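Local coordinates for MaoC-like dehydratase (Rhodospirillum rubrum, PDB 3EXZ), which probably acts as a lyase of the MaoC-like dehydratase family, adding water to or removing it from an acyl thioester substrate, at residues 66-71 / 100-105. Numbering follows the deposited sequence.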
ATOM      1  N   ARG A  66       8.303  -1.658  -6.661  1.00 26.63           N
ATOM      2  CA  ARG A  66       9.670  -1.858  -7.153  1.00 27.11           C
ATOM      3  C   ARG A  66       9.647  -2.453  -8.571  1.00 25.85           C
ATOM      4  O   ARG A  66      10.330  -1.959  -9.460  1.00 25.85           O
ATOM      5  CB  ARG A  66      10.453  -2.790  -6.218  1.00 27.26           C
ATOM      6  CG  ARG A  66      11.787  -3.272  -6.801  1.00 29.50           C
ATOM      7  CD  ARG A  66      12.540  -4.157  -5.806  1.00 34.48           C
ATOM      8  NE  ARG A  66      13.886  -4.528  -6.253  1.00 41.06           N
ATOM      9  CZ  ARG A  66      14.169  -5.513  -7.106  1.00 50.17           C
ATOM     10  NH1 ARG A  66      13.195  -6.246  -7.636  1.00 46.62           N
ATOM     11  NH2 ARG A  66      15.436  -5.770  -7.425  1.00 47.49           N
ATOM     12  N   LEU A  67       8.870  -3.511  -8.782  1.00 25.29           N
ATOM     13  CA  LEU A  67       8.772  -4.126 -10.104  1.00 25.82           C
ATOM     14  C   LEU A  67       8.225  -3.149 -11.135  1.00 27.90           C
ATOM     15  O   LEU A  67       8.661  -3.133 -12.289  1.00 26.91           O
ATOM     16  CB  LEU A  67       7.854  -5.345 -10.063  1.00 25.86           C
ATOM     17  CG  LEU A  67       8.355  -6.497  -9.187  1.00 28.87           C
ATOM     18  CD1 LEU A  67       7.352  -7.652  -9.209  1.00 25.90           C
ATOM     19  CD2 LEU A  67       9.725  -6.939  -9.689  1.00 22.53           C
ATOM     20  N   LEU A  68       7.244  -2.354 -10.725  1.00 25.84           N
ATOM     21  CA  LEU A  68       6.642  -1.372 -11.608  1.00 26.53           C
ATOM     22  C   LEU A  68       7.682  -0.325 -11.999  1.00 28.66           C
ATOM     23  O   LEU A  68       7.836   0.019 -13.178  1.00 26.86           O
ATOM     24  CB  LEU A  68       5.459  -0.691 -10.897  1.00 27.34           C
ATOM     25  CG  LEU A  68       4.014  -0.914 -11.412  1.00 30.46           C
ATOM     26  CD1 LEU A  68       3.806  -2.354 -11.855  1.00 26.30           C
ATOM     27  CD2 LEU A  68       3.007  -0.519 -10.331  1.00 21.97           C
ATOM     28  N   VAL A  69       8.411   0.168 -11.007  1.00 26.25           N
ATOM     29  CA  VAL A  69       9.397   1.199 -11.249  1.00 29.28           C
ATOM     30  C   VAL A  69      10.557   0.731 -12.099  1.00 31.02           C
ATOM     31  O   VAL A  69      10.956   1.423 -13.043  1.00 29.74           O
ATOM     32  CB  VAL A  69       9.928   1.782  -9.900  1.00 31.08           C
ATOM     33  CG1 VAL A  69      11.224   2.548 -10.119  1.00 27.11           C
ATOM     34  CG2 VAL A  69       8.886   2.709  -9.289  1.00 30.56           C
ATOM     35  N   THR A  70      11.074  -0.457 -11.801  1.00 31.38           N
ATOM     36  CA  THR A  70      12.227  -0.950 -12.529  1.00 31.35           C
ATOM     37  C   THR A  70      11.951  -1.661 -13.847  1.00 33.93           C
ATOM     38  O   THR A  70      12.814  -1.683 -14.721  1.00 38.87           O
ATOM     39  CB  THR A  70      13.136  -1.815 -11.597  1.00 31.52           C
ATOM     40  OG1 THR A  70      12.396  -2.923 -11.073  1.00 28.75           O
ATOM     41  CG2 THR A  70      13.664  -0.958 -10.432  1.00 27.62           C
ATOM     42  N   SER A  71      10.754  -2.201 -14.028  1.00 35.77           N
ATOM     43  CA  SER A  71      10.459  -2.878 -15.286  1.00 37.57           C
ATOM     44  C   SER A  71       9.010  -2.891 -15.760  1.00 36.96           C
ATOM     45  O   SER A  71       8.754  -2.803 -16.962  1.00 39.74           O
ATOM     46  CB  SER A  71      10.950  -4.334 -15.222  1.00 37.88           C
ATOM     47  OG  SER A  71      10.447  -5.020 -14.078  1.00 33.01           O
ATOM     48  N   VAL A 100       4.500  -8.543 -12.341  1.00 31.46           N
ATOM     49  CA  VAL A 100       3.300  -7.740 -12.465  1.00 31.00           C
ATOM     50  C   VAL A 100       2.855  -7.534 -13.900  1.00 32.32           C
ATOM     51  O   VAL A 100       3.683  -7.309 -14.789  1.00 31.74           O
ATOM     52  CB  VAL A 100       3.495  -6.348 -11.820  1.00 31.16           C
ATOM     53  CG1 VAL A 100       2.148  -5.609 -11.749  1.00 29.67           C
ATOM     54  CG2 VAL A 100       4.113  -6.497 -10.431  1.00 30.40           C
ATOM     55  N   GLU A 101       1.545  -7.661 -14.120  1.00 31.67           N
ATOM     56  CA  GLU A 101       0.942  -7.421 -15.437  1.00 33.59           C
ATOM     57  C   GLU A 101       0.030  -6.174 -15.342  1.00 32.40           C
ATOM     58  O   GLU A 101      -1.012  -6.193 -14.681  1.00 30.97           O
ATOM     59  CB  GLU A 101       0.142  -8.642 -15.905  1.00 35.52           C
ATOM     60  CG  GLU A 101       1.025  -9.728 -16.502  1.00 37.49           C
ATOM     61  CD  GLU A 101       0.264 -11.002 -16.832  1.00 48.84           C
ATOM     62  OE1 GLU A 101      -0.981 -10.934 -16.970  1.00 45.01           O
ATOM     63  OE2 GLU A 101       0.915 -12.069 -16.952  1.00 44.09           O
ATOM     64  N   THR A 102       0.418  -5.093 -16.013  1.00 32.78           N
ATOM     65  CA  THR A 102      -0.342  -3.847 -15.950  1.00 34.41           C
ATOM     66  C   THR A 102      -1.110  -3.504 -17.225  1.00 34.97           C
ATOM     67  O   THR A 102      -0.586  -3.644 -18.329  1.00 36.75           O
ATOM     68  CB  THR A 102       0.610  -2.661 -15.572  1.00 34.06           C
ATOM     69  OG1 THR A 102       1.350  -3.004 -14.391  1.00 33.34           O
ATOM     70  CG2 THR A 102      -0.185  -1.377 -15.290  1.00 31.47           C
ATOM     71  N   THR A 103      -2.358  -3.075 -17.061  1.00 35.14           N
ATOM     72  CA  THR A 103      -3.198  -2.697 -18.199  1.00 36.05           C
ATOM     73  C   THR A 103      -3.730  -1.275 -18.033  1.00 35.20           C
ATOM     74  O   THR A 103      -4.192  -0.908 -16.950  1.00 36.21           O
ATOM     75  CB  THR A 103      -4.443  -3.627 -18.348  1.00 37.63           C
ATOM     76  OG1 THR A 103      -4.025  -4.995 -18.427  1.00 39.33           O
ATOM     77  CG2 THR A 103      -5.249  -3.269 -19.613  1.00 38.63           C
ATOM     78  N   VAL A 104      -3.633  -0.469 -19.093  1.00 34.90           N
ATOM     79  CA  VAL A 104      -4.167   0.897 -19.090  1.00 35.40           C
ATOM     80  C   VAL A 104      -5.681   0.739 -19.364  1.00 36.98           C
ATOM     81  O   VAL A 104      -6.091   0.217 -20.407  1.00 36.94           O
ATOM     82  CB  VAL A 104      -3.536   1.763 -20.201  1.00 35.55           C
ATOM     83  CG1 VAL A 104      -4.086   3.188 -20.123  1.00 32.91           C
ATOM     84  CG2 VAL A 104      -2.018   1.768 -20.047  1.00 27.84           C
ATOM     85  N   LEU A 105      -6.503   1.194 -18.423  1.00 37.54           N
ATOM     86  CA  LEU A 105      -7.955   1.078 -18.524  1.00 37.90           C
ATOM     87  C   LEU A 105      -8.610   2.343 -19.036  1.00 38.98           C
ATOM     88  O   LEU A 105      -9.701   2.299 -19.607  1.00 37.91           O
ATOM     89  CB  LEU A 105      -8.558   0.732 -17.151  1.00 39.31           C
ATOM     90  CG  LEU A 105      -8.166  -0.583 -16.459  1.00 37.85           C
ATOM     91  CD1 LEU A 105      -9.134  -0.868 -15.307  1.00 34.31           C
ATOM     92  CD2 LEU A 105      -8.206  -1.723 -17.472  1.00 36.49           C
TER
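The hot-dog fold, in which a long helix is wrapped by an antiparallel sheet, is illustrated here by helix 57-72 and strand 97-109, where Leu67 and Leu68 pack on Val100, and Leu68 also on Thr102. Over these short segments the helix crosses the strand at 72°, with axes 9.4 Å apart. Val100 carries most of the contact, each of its methyls meeting a different leucine. Val100 CG2, beside the backbone N, meets Leu67 CD1 at 3.6 Å, and Val100 CG1, anti to that N (chi1 -170°), meets Leu68 CD1 at 3.7 Å. The Leu68 side chain, which also packs on Ile79, runs at about a right angle to both strand residues, and Leu68 CD1 also reaches OG1 of Thr102 at 3.6 Å. The hydroxyl of the buried Thr102 is hydrogen-bonded to Ser123 OG on strand 116-126, while the Leu68 methyl meets it only in van der Waals contact. The other face of the helix turns toward the second subunit, where Val69 packs on its Asp34. Ser71 OG bonds to Ala17 N of strand 13-20 and also donates to Leu67 O at 3.2 Å, in the carbonyl plane on a lone pair.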